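Local coordinates for iron-containing alcohol dehydrogenase (Ralstonia eutropha, PDB 3JZD), which probably reduces maleylacetate to 3-oxoadipate with NADH or NADPH, as an NAD-binding homodimer of the iron-containing alcohol dehydrogenase family, at residues A[29-34]-A[90-95]; A[39-44]-A[56-61]; A[83-88]-A[106-111]. All coordinates share one frame; numbering follows the deposited sequence.

Contact 1 (A[29-34]-A[90-95])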
ATOM      1  N   ALA A  29     -20.073  14.506  -3.963  1.00 15.04           N
ATOM      2  CA  ALA A  29     -19.965  13.259  -4.748  1.00 16.75           C
ATOM      3  C   ALA A  29     -19.495  12.100  -3.835  1.00 17.23           C
ATOM      4  O   ALA A  29     -19.970  10.991  -3.975  1.00 16.40           O
ATOM      5  CB  ALA A  29     -19.005  13.410  -5.973  1.00 13.13           C
ATOM      6  N   GLU A  30     -18.597  12.384  -2.886  1.00 16.75           N
ATOM      7  CA  GLU A  30     -18.099  11.332  -1.967  1.00 16.90           C
ATOM      8  C   GLU A  30     -19.106  10.890  -0.919  1.00 17.51           C
ATOM      9  O   GLU A  30     -19.196   9.705  -0.569  1.00 19.21           O
ATOM     10  CB  GLU A  30     -16.776  11.775  -1.338  1.00 16.37           C
ATOM     11  CG  GLU A  30     -15.674  11.877  -2.371  1.00 19.80           C
ATOM     12  CD  GLU A  30     -15.419  10.532  -3.103  1.00 17.87           C
ATOM     13  OE1 GLU A  30     -15.572   9.451  -2.493  1.00 16.88           O
ATOM     14  OE2 GLU A  30     -15.046  10.573  -4.275  1.00 17.85           O
ATOM     15  N   VAL A  31     -19.871  11.837  -0.408  1.00 17.41           N
ATOM     16  CA  VAL A  31     -20.989  11.522   0.490  1.00 16.46           C
ATOM     17  C   VAL A  31     -22.057  10.694  -0.267  1.00 18.46           C
ATOM     18  O   VAL A  31     -22.539   9.673   0.258  1.00 17.65           O
ATOM     19  CB  VAL A  31     -21.575  12.827   1.101  1.00 15.91           C
ATOM     20  CG1 VAL A  31     -22.918  12.600   1.782  1.00 21.24           C
ATOM     21  CG2 VAL A  31     -20.542  13.432   2.113  1.00 15.51           C
ATOM     22  N   GLU A  32     -22.405  11.123  -1.491  1.00 19.04           N
ATOM     23  CA  GLU A  32     -23.406  10.424  -2.318  1.00 21.42           C
ATOM     24  C   GLU A  32     -22.933   9.003  -2.582  1.00 20.74           C
ATOM     25  O   GLU A  32     -23.715   8.095  -2.555  1.00 20.69           O
ATOM     26  CB  GLU A  32     -23.665  11.156  -3.665  1.00 22.46           C
ATOM     27  CG  GLU A  32     -24.416  12.520  -3.559  1.00 28.53           C
ATOM     28  CD  GLU A  32     -24.345  13.434  -4.820  1.00 38.65           C
ATOM     29  OE1 GLU A  32     -23.398  13.368  -5.653  1.00 39.58           O
ATOM     30  OE2 GLU A  32     -25.257  14.269  -4.947  1.00 41.82           O
ATOM     31  N   ARG A  33     -21.633   8.822  -2.783  1.00 20.92           N
ATOM     32  CA  ARG A  33     -21.051   7.508  -3.077  1.00 21.88           C
ATOM     33  C   ARG A  33     -21.238   6.545  -1.909  1.00 21.80           C
ATOM     34  O   ARG A  33     -21.438   5.367  -2.091  1.00 21.72           O
ATOM     35  CB  ARG A  33     -19.575   7.705  -3.421  1.00 22.34           C
ATOM     36  CG  ARG A  33     -18.897   6.548  -4.064  1.00 26.31           C
ATOM     37  CD  ARG A  33     -17.491   6.930  -4.553  1.00 30.08           C
ATOM     38  NE  ARG A  33     -16.918   5.795  -5.299  1.00 41.37           N
ATOM     39  CZ  ARG A  33     -16.408   4.691  -4.728  1.00 44.14           C
ATOM     40  NH1 ARG A  33     -16.366   4.565  -3.404  1.00 43.76           N
ATOM     41  NH2 ARG A  33     -15.929   3.698  -5.477  1.00 44.54           N
ATOM     42  N   LEU A  34     -21.178   7.068  -0.695  1.00 22.50           N
ATOM     43  CA  LEU A  34     -21.409   6.289   0.500  1.00 22.50           C
ATOM     44  C   LEU A  34     -22.906   5.999   0.675  1.00 23.03           C
ATOM     45  O   LEU A  34     -23.289   5.252   1.554  1.00 23.53           O
ATOM     46  CB  LEU A  34     -20.892   7.060   1.723  1.00 20.83           C
ATOM     47  CG  LEU A  34     -19.381   7.167   1.818  1.00 23.79           C
ATOM     48  CD1 LEU A  34     -18.973   8.122   2.907  1.00 18.27           C
ATOM     49  CD2 LEU A  34     -18.793   5.762   2.038  1.00 21.21           C
ATOM     50  N   ALA A  90     -28.270  12.641  11.155  1.00 23.79           N
ATOM     51  CA  ALA A  90     -27.050  12.481  10.395  1.00 23.82           C
ATOM     52  C   ALA A  90     -26.764  10.994  10.096  1.00 24.52           C
ATOM     53  O   ALA A  90     -26.880  10.151  11.000  1.00 24.80           O
ATOM     54  CB  ALA A  90     -25.858  13.085  11.160  1.00 20.34           C
ATOM     55  N   ASP A  91     -26.391  10.688   8.843  1.00 22.79           N
ATOM     56  CA  ASP A  91     -26.011   9.337   8.462  1.00 23.25           C
ATOM     57  C   ASP A  91     -24.584   9.336   7.927  1.00 23.13           C
ATOM     58  O   ASP A  91     -24.128   8.349   7.352  1.00 25.12           O
ATOM     59  CB  ASP A  91     -27.012   8.710   7.474  1.00 22.07           C
ATOM     60  CG  ASP A  91     -27.133   9.478   6.166  1.00 27.78           C
ATOM     61  OD1 ASP A  91     -26.522  10.554   6.016  1.00 25.78           O
ATOM     62  OD2 ASP A  91     -27.867   9.002   5.269  1.00 31.67           O
ATOM     63  N   CYS A  92     -23.865  10.424   8.197  1.00 22.34           N
ATOM     64  CA  CYS A  92     -22.507  10.608   7.771  1.00 18.69           C
ATOM     65  C   CYS A  92     -21.921  11.799   8.505  1.00 19.34           C
ATOM     66  O   CYS A  92     -22.634  12.771   8.811  1.00 18.64           O
ATOM     67  CB  CYS A  92     -22.525  10.923   6.292  1.00 20.79           C
ATOM     68  SG  CYS A  92     -20.901  11.150   5.624  1.00 27.48           S
ATOM     69  N   ALA A  93     -20.634  11.716   8.815  1.00 19.10           N
ATOM     70  CA  ALA A  93     -19.914  12.791   9.471  1.00 19.16           C
ATOM     71  C   ALA A  93     -18.774  13.193   8.540  1.00 19.82           C
ATOM     72  O   ALA A  93     -18.051  12.311   8.053  1.00 20.99           O
ATOM     73  CB  ALA A  93     -19.364  12.312  10.773  1.00 19.80           C
ATOM     74  N   VAL A  94     -18.640  14.489   8.251  1.00 17.15           N
ATOM     75  CA  VAL A  94     -17.539  14.986   7.434  1.00 16.78           C
ATOM     76  C   VAL A  94     -16.634  15.835   8.342  1.00 18.17           C
ATOM     77  O   VAL A  94     -17.021  16.935   8.793  1.00 18.56           O
ATOM     78  CB  VAL A  94     -18.005  15.837   6.267  1.00 17.70           C
ATOM     79  CG1 VAL A  94     -16.769  16.273   5.392  1.00 13.46           C
ATOM     80  CG2 VAL A  94     -19.067  15.114   5.419  1.00 14.84           C
ATOM     81  N   ALA A  95     -15.429  15.331   8.579  1.00 18.95           N
ATOM     82  CA  ALA A  95     -14.496  15.969   9.477  1.00 19.79           C
ATOM     83  C   ALA A  95     -13.571  16.848   8.689  1.00 19.14           C
ATOM     84  O   ALA A  95     -12.821  16.354   7.855  1.00 19.77           O
ATOM     85  CB  ALA A  95     -13.719  14.925  10.258  1.00 18.10           C
TER
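Val-31, near the end of helix 27-33, rests on Cys-92 and Val-94 of strand 92-97 and so pins the helix to the parallel sheet of the nucleotide-binding domain. Glu-30 faces another way: its OE1 forms a salt bridge with Arg-16, and its side chain lies on Thr-152 and Ile-154 of a strand farther across the sheet. Val-31 carries the contact through a single methyl. With CG1 anti to the backbone N (chi1 167°), CG2 is left anti to the carbonyl carbon and reaches the strand, 4.0 Å from Val-94 CG2 and 4.2 Å from Cys-92 SG. The two valine side chains cross at about a right angle. Cys-92 and Val-94 are two residues apart on the strand, so both turn the same way, while Ala-93 between them points away from the helix. Arg-33 lies on the outer side, where its NH2 forms a salt bridge with Glu-11 of the second subunit. Leu-34 follows; its CD1 approaches Cys-92 SG at 4.5 Å and its side chain also leans on Val-117 of the next strand. All three residues that touch are buried and meet through methyls and sulfur alone, which implies a hydrophobic seam made by ordinary van der Waals contact, with no polar pairing to set its geometry, while Glu-30 and Arg-33 find their salt-bridge partners away from it.

Contact 2 (A[39-44]-A[56-61]). With NAD (nicotinamide-adenine-dinucleotide), chain E.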
ATOM      1  N   ALA A  39     -25.216  14.713   5.914  1.00 17.47           N
ATOM      2  CA  ALA A  39     -23.881  14.682   6.443  1.00 16.59           C
ATOM      3  C   ALA A  39     -23.679  15.869   7.382  1.00 16.78           C
ATOM      4  O   ALA A  39     -23.932  17.010   7.012  1.00 18.01           O
ATOM      5  CB  ALA A  39     -22.875  14.701   5.275  1.00 13.65           C
ATOM      6  N   LEU A  40     -23.210  15.593   8.591  1.00 17.77           N
ATOM      7  CA  LEU A  40     -22.895  16.634   9.572  1.00 16.65           C
ATOM      8  C   LEU A  40     -21.418  16.972   9.433  1.00 15.97           C
ATOM      9  O   LEU A  40     -20.573  16.094   9.528  1.00 16.41           O
ATOM     10  CB  LEU A  40     -23.151  16.123  10.987  1.00 16.33           C
ATOM     11  CG  LEU A  40     -22.853  17.049  12.161  1.00 18.63           C
ATOM     12  CD1 LEU A  40     -23.798  18.290  12.139  1.00 17.37           C
ATOM     13  CD2 LEU A  40     -22.986  16.231  13.450  1.00 18.52           C
ATOM     14  N   VAL A  41     -21.130  18.253   9.248  1.00 15.10           N
ATOM     15  CA  VAL A  41     -19.777  18.762   9.099  1.00 13.83           C
ATOM     16  C   VAL A  41     -19.262  19.155  10.484  1.00 16.21           C
ATOM     17  O   VAL A  41     -19.941  19.892  11.247  1.00 17.11           O
ATOM     18  CB  VAL A  41     -19.728  19.980   8.137  1.00 15.13           C
ATOM     19  CG1 VAL A  41     -18.248  20.460   7.982  1.00 10.63           C
ATOM     20  CG2 VAL A  41     -20.396  19.637   6.779  1.00 11.25           C
ATOM     21  N   LEU A  42     -18.055  18.694  10.783  1.00 15.43           N
ATOM     22  CA  LEU A  42     -17.429  18.886  12.057  1.00 16.07           C
ATOM     23  C   LEU A  42     -16.206  19.760  11.927  1.00 17.30           C
ATOM     24  O   LEU A  42     -15.444  19.636  10.950  1.00 17.05           O
ATOM     25  CB  LEU A  42     -16.971  17.524  12.595  1.00 16.31           C
ATOM     26  CG  LEU A  42     -17.974  16.374  12.668  1.00 16.16           C
ATOM     27  CD1 LEU A  42     -17.294  15.024  13.060  1.00 17.99           C
ATOM     28  CD2 LEU A  42     -19.087  16.747  13.624  1.00 15.21           C
ATOM     29  N   CYS A  43     -15.982  20.610  12.918  1.00 16.78           N
ATOM     30  CA  CYS A  43     -14.761  21.429  12.969  1.00 17.72           C
ATOM     31  C   CYS A  43     -14.531  21.977  14.355  1.00 17.14           C
ATOM     32  O   CYS A  43     -15.383  21.831  15.240  1.00 16.04           O
ATOM     33  CB  CYS A  43     -14.843  22.601  11.975  1.00 17.33           C
ATOM     34  SG  CYS A  43     -16.200  23.750  12.262  1.00 19.56           S
ATOM     35  N   THR A  44     -13.373  22.600  14.536  1.00 17.74           N
ATOM     36  CA  THR A  44     -13.081  23.324  15.756  1.00 19.91           C
ATOM     37  C   THR A  44     -13.701  24.727  15.524  1.00 22.55           C
ATOM     38  O   THR A  44     -13.989  25.090  14.380  1.00 21.84           O
ATOM     39  CB  THR A  44     -11.581  23.511  15.976  1.00 19.81           C
ATOM     40  OG1 THR A  44     -11.034  24.205  14.853  1.00 21.39           O
ATOM     41  CG2 THR A  44     -10.853  22.200  16.128  1.00 16.09           C
ATOM     42  N   ASP A  56     -21.599  24.322   2.353  1.00 16.83           N
ATOM     43  CA  ASP A  56     -22.186  24.857   1.148  1.00 19.00           C
ATOM     44  C   ASP A  56     -22.007  23.921  -0.053  1.00 19.50           C
ATOM     45  O   ASP A  56     -22.903  23.824  -0.864  1.00 17.95           O
ATOM     46  CB  ASP A  56     -21.638  26.229   0.827  1.00 20.17           C
ATOM     47  CG  ASP A  56     -22.163  27.302   1.797  1.00 28.13           C
ATOM     48  OD1 ASP A  56     -23.150  27.045   2.530  1.00 38.22           O
ATOM     49  OD2 ASP A  56     -21.579  28.396   1.828  1.00 32.69           O
ATOM     50  N   LEU A  57     -20.851  23.269  -0.180  1.00 18.26           N
ATOM     51  CA  LEU A  57     -20.660  22.324  -1.257  1.00 18.76           C
ATOM     52  C   LEU A  57     -21.673  21.158  -1.153  1.00 19.51           C
ATOM     53  O   LEU A  57     -22.177  20.694  -2.160  1.00 21.93           O
ATOM     54  CB  LEU A  57     -19.218  21.806  -1.303  1.00 16.62           C
ATOM     55  CG  LEU A  57     -18.232  22.817  -1.897  1.00 15.33           C
ATOM     56  CD1 LEU A  57     -16.785  22.579  -1.475  1.00 11.54           C
ATOM     57  CD2 LEU A  57     -18.353  22.791  -3.380  1.00 14.70           C
ATOM     58  N   LEU A  58     -21.982  20.717   0.049  1.00 18.31           N
ATOM     59  CA  LEU A  58     -22.916  19.605   0.239  1.00 19.72           C
ATOM     60  C   LEU A  58     -24.350  19.968  -0.134  1.00 20.88           C
ATOM     61  O   LEU A  58     -25.141  19.090  -0.504  1.00 18.95           O
ATOM     62  CB  LEU A  58     -22.896  19.126   1.685  1.00 20.11           C
ATOM     63  CG  LEU A  58     -21.627  18.396   2.075  1.00 21.32           C
ATOM     64  CD1 LEU A  58     -21.608  18.162   3.584  1.00 14.91           C
ATOM     65  CD2 LEU A  58     -21.518  17.084   1.302  1.00 17.93           C
ATOM     66  N   GLY A  59     -24.666  21.262  -0.018  1.00 20.65           N
ATOM     67  CA  GLY A  59     -25.953  21.783  -0.368  1.00 21.86           C
ATOM     68  C   GLY A  59     -26.995  21.075   0.461  1.00 21.71           C
ATOM     69  O   GLY A  59     -26.838  21.015   1.672  1.00 21.87           O
ATOM     70  N   PRO A  60     -27.993  20.454  -0.193  1.00 21.84           N
ATOM     71  CA  PRO A  60     -29.061  19.805   0.538  1.00 22.86           C
ATOM     72  C   PRO A  60     -28.628  18.530   1.245  1.00 22.27           C
ATOM     73  O   PRO A  60     -29.412  18.009   2.022  1.00 22.98           O
ATOM     74  CB  PRO A  60     -30.098  19.518  -0.553  1.00 23.97           C
ATOM     75  CG  PRO A  60     -29.279  19.299  -1.737  1.00 25.81           C
ATOM     76  CD  PRO A  60     -28.194  20.318  -1.645  1.00 21.75           C
ATOM     77  N   LEU A  61     -27.417  18.036   0.987  1.00 19.24           N
ATOM     78  CA  LEU A  61     -26.895  16.893   1.707  1.00 18.45           C
ATOM     79  C   LEU A  61     -26.386  17.304   3.085  1.00 18.95           C
ATOM     80  O   LEU A  61     -26.115  16.455   3.890  1.00 20.62           O
ATOM     81  CB  LEU A  61     -25.738  16.237   0.963  1.00 19.72           C
ATOM     82  CG  LEU A  61     -26.008  15.554  -0.362  1.00 22.20           C
ATOM     83  CD1 LEU A  61     -24.718  15.366  -1.070  1.00 17.93           C
ATOM     84  CD2 LEU A  61     -26.747  14.205  -0.122  1.00 22.86           C
TER
HETATM   85  PA  NAD E 400      -5.372  19.822  16.075  1.00 26.34           P
HETATM   86  O1A NAD E 400      -6.401  19.015  15.339  1.00 30.14           O
HETATM   87  O2A NAD E 400      -5.586  19.652  17.516  1.00 24.21           O
HETATM   88  O5B NAD E 400      -5.300  21.319  15.490  1.00 28.39           O
HETATM   89  C5B NAD E 400      -4.668  22.359  16.232  1.00 27.83           C
HETATM   90  C4B NAD E 400      -5.244  23.696  15.801  1.00 26.90           C
HETATM   91  O4B NAD E 400      -4.901  24.009  14.466  1.00 23.94           O
HETATM   92  C3B NAD E 400      -6.768  23.672  15.833  1.00 29.25           C
HETATM   93  O3B NAD E 400      -7.277  24.864  16.358  1.00 32.77           O
HETATM   94  C2B NAD E 400      -7.179  23.611  14.381  1.00 30.45           C
HETATM   95  O2B NAD E 400      -8.448  24.181  14.160  1.00 28.51           O
HETATM   96  C1B NAD E 400      -6.041  24.386  13.726  1.00 20.89           C
HETATM   97  N9A NAD E 400      -5.836  24.003  12.329  1.00 22.98           N
HETATM   98  C8A NAD E 400      -5.718  22.709  11.892  1.00 20.74           C
HETATM   99  N7A NAD E 400      -5.506  22.740  10.566  1.00 25.99           N
HETATM  100  C5A NAD E 400      -5.496  24.009  10.135  1.00 25.46           C
HETATM  101  C6A NAD E 400      -5.366  24.584   8.863  1.00 26.30           C
HETATM  102  N6A NAD E 400      -4.876  23.929   7.829  1.00 28.46           N
HETATM  103  N1A NAD E 400      -5.455  25.950   8.752  1.00 30.71           N
HETATM  104  C2A NAD E 400      -5.669  26.735   9.860  1.00 23.08           C
HETATM  105  N3A NAD E 400      -5.787  26.170  11.117  1.00 24.83           N
HETATM  106  C4A NAD E 400      -5.724  24.816  11.252  1.00 24.79           C
HETATM  107  O3  NAD E 400      -3.842  19.397  15.794  1.00 22.37           O
HETATM  108  PN  NAD E 400      -3.310  17.981  15.243  1.00 23.12           P
HETATM  109  O1N NAD E 400      -1.835  18.001  15.641  1.00 21.44           O
HETATM  110  O2N NAD E 400      -3.757  17.781  13.850  1.00 17.77           O
HETATM  111  O5D NAD E 400      -4.059  16.867  16.046  1.00 19.32           O
HETATM  112  C5D NAD E 400      -3.535  16.387  17.250  1.00 26.00           C
HETATM  113  C4D NAD E 400      -4.641  15.603  17.928  1.00 26.98           C
HETATM  114  O4D NAD E 400      -4.919  14.492  17.113  1.00 22.08           O
HETATM  115  C3D NAD E 400      -4.210  15.047  19.271  1.00 24.16           C
HETATM  116  O3D NAD E 400      -5.354  14.850  20.044  1.00 21.52           O
HETATM  117  C2D NAD E 400      -3.598  13.734  18.897  1.00 26.09           C
HETATM  118  O2D NAD E 400      -3.516  12.855  19.991  1.00 23.73           O
HETATM  119  C1D NAD E 400      -4.578  13.303  17.803  1.00 23.48           C
HETATM  120  N1N NAD E 400      -3.990  12.284  16.918  1.00 25.98           N
HETATM  121  C2N NAD E 400      -4.567  11.040  16.903  1.00 24.77           C
HETATM  122  C3N NAD E 400      -4.058  10.043  16.083  1.00 26.50           C
HETATM  123  C7N NAD E 400      -4.747   8.700  15.994  1.00 22.73           C
HETATM  124  O7N NAD E 400      -4.258   7.726  15.123  1.00 25.10           O
HETATM  125  N7N NAD E 400      -5.836   8.420  16.685  1.00 23.83           N
HETATM  126  C4N NAD E 400      -2.949  10.329  15.271  1.00 25.66           C
HETATM  127  C5N NAD E 400      -2.377  11.596  15.288  1.00 30.00           C
HETATM  128  C6N NAD E 400      -2.928  12.584  16.107  1.00 25.05           C
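Ala-39 and Val-41 meet Leu-58 inside the beta-alpha-beta unit formed by strand 39-42, helix 48-58 and strand 62-66, part of the parallel sheet of the NAD-binding domain. The tight part centres on one methyl. Leu-58, its CG beside the backbone N (chi1 -71°), directs CD1 down onto the strand, 3.7 Å from Val-41 CG2 and 4.1 Å from Ala-39 CB. The leucine and the valine cross obliquely. Ala-51 and Ile-54, earlier on the same helix, also pack on Val-41, and Val-31 of helix 27-33 meets Leu-58. Where the chain turns from the helix toward the next strand, a backbone bond adds to this: Ala-39 N donates to Leu-61 O over 2.8 Å, nearly straight at 170°. It ties the start of strand 39-42 to the turn that leads into strand 62-66.

The outer side is looser. Asp-56, Leu-57 and Pro-60 are exposed and do not touch the strand, and Gly-59 leaves the helix with positive phi (59°). Leu-61 brings only its backbone close; its side chain makes no close contact with 39-44 and turns instead to Ala-28 and Glu-32 of helix 27-33.

At the other end, beyond the strand, Thr-44 joins the cofactor site that also holds Gln-47. Its hydroxyl, set between backbone N and carbonyl carbon, points at the adenosine ribose: Thr-44 OG1 donates a hydrogen bond to NAD O2B at 2.7 Å.

Contact 3 (A[83-88]-A[106-111])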
ATOM      1  N   ALA A  83     -25.001  13.691  20.115  1.00 30.21           N
ATOM      2  CA  ALA A  83     -26.358  14.150  20.336  1.00 30.77           C
ATOM      3  C   ALA A  83     -26.804  15.026  19.185  1.00 30.20           C
ATOM      4  O   ALA A  83     -27.918  14.884  18.692  1.00 31.10           O
ATOM      5  CB  ALA A  83     -26.458  14.919  21.642  1.00 31.38           C
ATOM      6  N   ARG A  84     -25.952  15.939  18.738  1.00 29.28           N
ATOM      7  CA  ARG A  84     -26.343  16.797  17.621  1.00 29.67           C
ATOM      8  C   ARG A  84     -26.555  16.002  16.327  1.00 28.14           C
ATOM      9  O   ARG A  84     -27.439  16.319  15.536  1.00 26.30           O
ATOM     10  CB  ARG A  84     -25.277  17.830  17.346  1.00 30.48           C
ATOM     11  CG  ARG A  84     -25.675  18.734  16.211  1.00 37.44           C
ATOM     12  CD  ARG A  84     -26.625  19.830  16.678  1.00 42.01           C
ATOM     13  NE  ARG A  84     -25.821  20.879  17.292  1.00 47.86           N
ATOM     14  CZ  ARG A  84     -25.081  21.746  16.595  1.00 51.71           C
ATOM     15  NH1 ARG A  84     -25.044  21.703  15.250  1.00 50.82           N
ATOM     16  NH2 ARG A  84     -24.361  22.651  17.243  1.00 52.21           N
ATOM     17  N   ALA A  85     -25.703  14.996  16.109  1.00 28.79           N
ATOM     18  CA  ALA A  85     -25.782  14.149  14.911  1.00 28.70           C
ATOM     19  C   ALA A  85     -27.109  13.429  14.932  1.00 29.22           C
ATOM     20  O   ALA A  85     -27.837  13.382  13.923  1.00 26.20           O
ATOM     21  CB  ALA A  85     -24.636  13.147  14.882  1.00 26.85           C
ATOM     22  N   ARG A  86     -27.432  12.855  16.096  1.00 30.94           N
ATOM     23  CA  ARG A  86     -28.707  12.147  16.232  1.00 31.71           C
ATOM     24  C   ARG A  86     -29.877  13.076  15.987  1.00 32.84           C
ATOM     25  O   ARG A  86     -30.759  12.777  15.203  1.00 33.09           O
ATOM     26  CB  ARG A  86     -28.781  11.440  17.567  1.00 32.73           C
ATOM     27  CG  ARG A  86     -28.001  10.149  17.498  1.00 33.00           C
ATOM     28  CD  ARG A  86     -27.636   9.578  18.834  1.00 33.65           C
ATOM     29  NE  ARG A  86     -27.179   8.201  18.654  1.00 36.62           N
ATOM     30  CZ  ARG A  86     -26.509   7.491  19.560  1.00 43.03           C
ATOM     31  NH1 ARG A  86     -26.166   8.019  20.731  1.00 45.56           N
ATOM     32  NH2 ARG A  86     -26.152   6.241  19.275  1.00 48.50           N
ATOM     33  N   GLU A  87     -29.838  14.240  16.598  1.00 33.85           N
ATOM     34  CA  GLU A  87     -30.880  15.232  16.425  1.00 36.24           C
ATOM     35  C   GLU A  87     -31.052  15.680  14.966  1.00 34.51           C
ATOM     36  O   GLU A  87     -32.148  16.048  14.558  1.00 33.68           O
ATOM     37  CB  GLU A  87     -30.528  16.405  17.325  1.00 38.99           C
ATOM     38  CG  GLU A  87     -31.277  17.702  17.128  1.00 45.39           C
ATOM     39  CD  GLU A  87     -30.526  18.835  17.829  1.00 54.09           C
ATOM     40  OE1 GLU A  87     -30.086  18.639  18.993  1.00 56.98           O
ATOM     41  OE2 GLU A  87     -30.347  19.907  17.200  1.00 61.27           O
ATOM     42  N   ALA A  88     -29.979  15.657  14.179  1.00 33.31           N
ATOM     43  CA  ALA A  88     -30.063  16.075  12.769  1.00 31.14           C
ATOM     44  C   ALA A  88     -30.436  14.922  11.848  1.00 30.01           C
ATOM     45  O   ALA A  88     -30.696  15.124  10.653  1.00 30.54           O
ATOM     46  CB  ALA A  88     -28.763  16.659  12.322  1.00 31.28           C
ATOM     47  N   LYS A 106     -14.386  10.210  14.763  1.00 18.53           N
ATOM     48  CA  LYS A 106     -14.130   8.833  15.196  1.00 20.58           C
ATOM     49  C   LYS A 106     -15.003   8.480  16.386  1.00 22.08           C
ATOM     50  O   LYS A 106     -15.480   7.358  16.461  1.00 21.85           O
ATOM     51  CB  LYS A 106     -12.651   8.599  15.555  1.00 20.33           C
ATOM     52  CG  LYS A 106     -11.716   8.587  14.351  1.00 20.19           C
ATOM     53  CD  LYS A 106     -10.287   8.206  14.721  1.00 19.55           C
ATOM     54  CE  LYS A 106      -9.418   7.890  13.514  1.00 21.88           C
ATOM     55  NZ  LYS A 106      -8.033   7.447  13.918  1.00 18.72           N
ATOM     56  N   ALA A 107     -15.191   9.436  17.304  1.00 22.44           N
ATOM     57  CA  ALA A 107     -15.998   9.208  18.499  1.00 21.89           C
ATOM     58  C   ALA A 107     -17.437   9.028  18.106  1.00 22.59           C
ATOM     59  O   ALA A 107     -18.108   8.175  18.630  1.00 23.49           O
ATOM     60  CB  ALA A 107     -15.852  10.371  19.499  1.00 20.73           C
ATOM     61  N   ILE A 108     -17.929   9.851  17.180  1.00 23.87           N
ATOM     62  CA  ILE A 108     -19.325   9.718  16.723  1.00 23.96           C
ATOM     63  C   ILE A 108     -19.521   8.352  16.055  1.00 23.97           C
ATOM     64  O   ILE A 108     -20.541   7.696  16.257  1.00 26.11           O
ATOM     65  CB  ILE A 108     -19.715  10.864  15.743  1.00 24.27           C
ATOM     66  CG1 ILE A 108     -19.673  12.214  16.456  1.00 21.63           C
ATOM     67  CG2 ILE A 108     -21.104  10.654  15.109  1.00 17.55           C
ATOM     68  CD1 ILE A 108     -19.792  13.369  15.507  1.00 14.18           C
ATOM     69  N   ALA A 109     -18.539   7.929  15.274  1.00 22.73           N
ATOM     70  CA  ALA A 109     -18.610   6.682  14.530  1.00 23.19           C
ATOM     71  C   ALA A 109     -18.540   5.523  15.484  1.00 23.44           C
ATOM     72  O   ALA A 109     -19.185   4.515  15.244  1.00 22.25           O
ATOM     73  CB  ALA A 109     -17.511   6.579  13.505  1.00 22.55           C
ATOM     74  N   LEU A 110     -17.773   5.678  16.563  1.00 24.12           N
ATOM     75  CA  LEU A 110     -17.696   4.644  17.590  1.00 25.39           C
ATOM     76  C   LEU A 110     -19.070   4.368  18.213  1.00 25.14           C
ATOM     77  O   LEU A 110     -19.416   3.230  18.425  1.00 25.87           O
ATOM     78  CB  LEU A 110     -16.723   5.040  18.692  1.00 25.83           C
ATOM     79  CG  LEU A 110     -16.384   3.942  19.717  1.00 27.12           C
ATOM     80  CD1 LEU A 110     -15.921   2.686  19.008  1.00 25.62           C
ATOM     81  CD2 LEU A 110     -15.301   4.417  20.682  1.00 23.53           C
ATOM     82  N   GLU A 111     -19.850   5.408  18.480  1.00 25.46           N
ATOM     83  CA  GLU A 111     -21.179   5.251  19.097  0.50 25.84           C
ATOM     84  C   GLU A 111     -22.288   4.952  18.085  1.00 25.97           C
ATOM     85  O   GLU A 111     -23.252   4.249  18.409  1.00 27.09           O
ATOM     86  CB  GLU A 111     -21.525   6.515  19.911  0.50 26.36           C
ATOM     87  CG  GLU A 111     -22.966   6.648  20.490  0.50 30.36           C
ATOM     88  CD  GLU A 111     -23.311   5.648  21.600  0.50 31.88           C
ATOM     89  OE1 GLU A 111     -22.957   4.458  21.477  0.50 32.09           O
ATOM     90  OE2 GLU A 111     -23.964   6.061  22.589  0.50 32.76           O
TER
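Ala-85 and Arg-86 of helix 75-88 face Ile-108 and Glu-111 of helix 99-112, one residue of each pair giving a buried apolar touch and the other a charged one at the surface. The apolar touch is light: Ala-85 CB stands 4.3 Å from Ile-108 CG2, with the two CA atoms 8.0 Å apart. At the surface, Arg-86 runs extended from CG to NE across to the neighbouring helix and its guanidinium meets Glu-111. Glu-111 leaves its helix with CG anti to the backbone N (chi1 172°), then bends at chi2, which brings the carboxylate round to the arginine. In the conformer given, Arg-86 NH1 lies 3.5 Å from Glu-111 OE2, a weak bond within a salt bridge; OE2 sits at the guanidinium edge, in its plane, though the two planes are turned 51° apart. The aliphatic part joins in as well: Glu-111 CG comes within 3.4 Å of Arg-86 NH2, obliquely to the group. Glu-111 is modelled in two conformers, so both the pairing and the approach of CG are doubtful as permanent features.

Around these contacts, Ile-108 also packs on Ala-81 and Thr-82 of helix 75-88 and on Met-114, while Ala-107 meets Ala-78, so the interface runs on along both helices. Ala-88 rests on Ala-63 of strand 62-66. On the far side of helix 99-112, Lys-106 touches NAD, and its NZ is gripped by three carbonyls, Ser-126 O, Thr-129 O and Val-131 O. The pair of helices flanks strand 92-97 in sequence, an alpha-beta-alpha arrangement of the kind found in Rossmann-like dinucleotide-binding domains, with NAD held by Gly-99 and Ser-100 at the start of the second helix.

Overall arrangement
All three contacts belong to the NAD-binding part of the chain and surround neighbouring strands 39-42 and 92-97 of the six-stranded parallel sheet. Contacts 1 and 2, with centres about 9 Å apart, pack helices 27-33 and 48-58 on one face; contact 3, about 13 to 14 Å from their centres, joins helices 75-88 and 99-112 on the opposite face. Along the chain, contact 2 is nested within contact 1 and precedes contact 3, whose segments alternate with those of contact 1. Leu-40 and Leu-42 link the layers, reaching Ala-85 and Ile-108. The result is a three-layer alpha/beta/alpha sandwich with Thr-44 and Lys-106 at the cofactor.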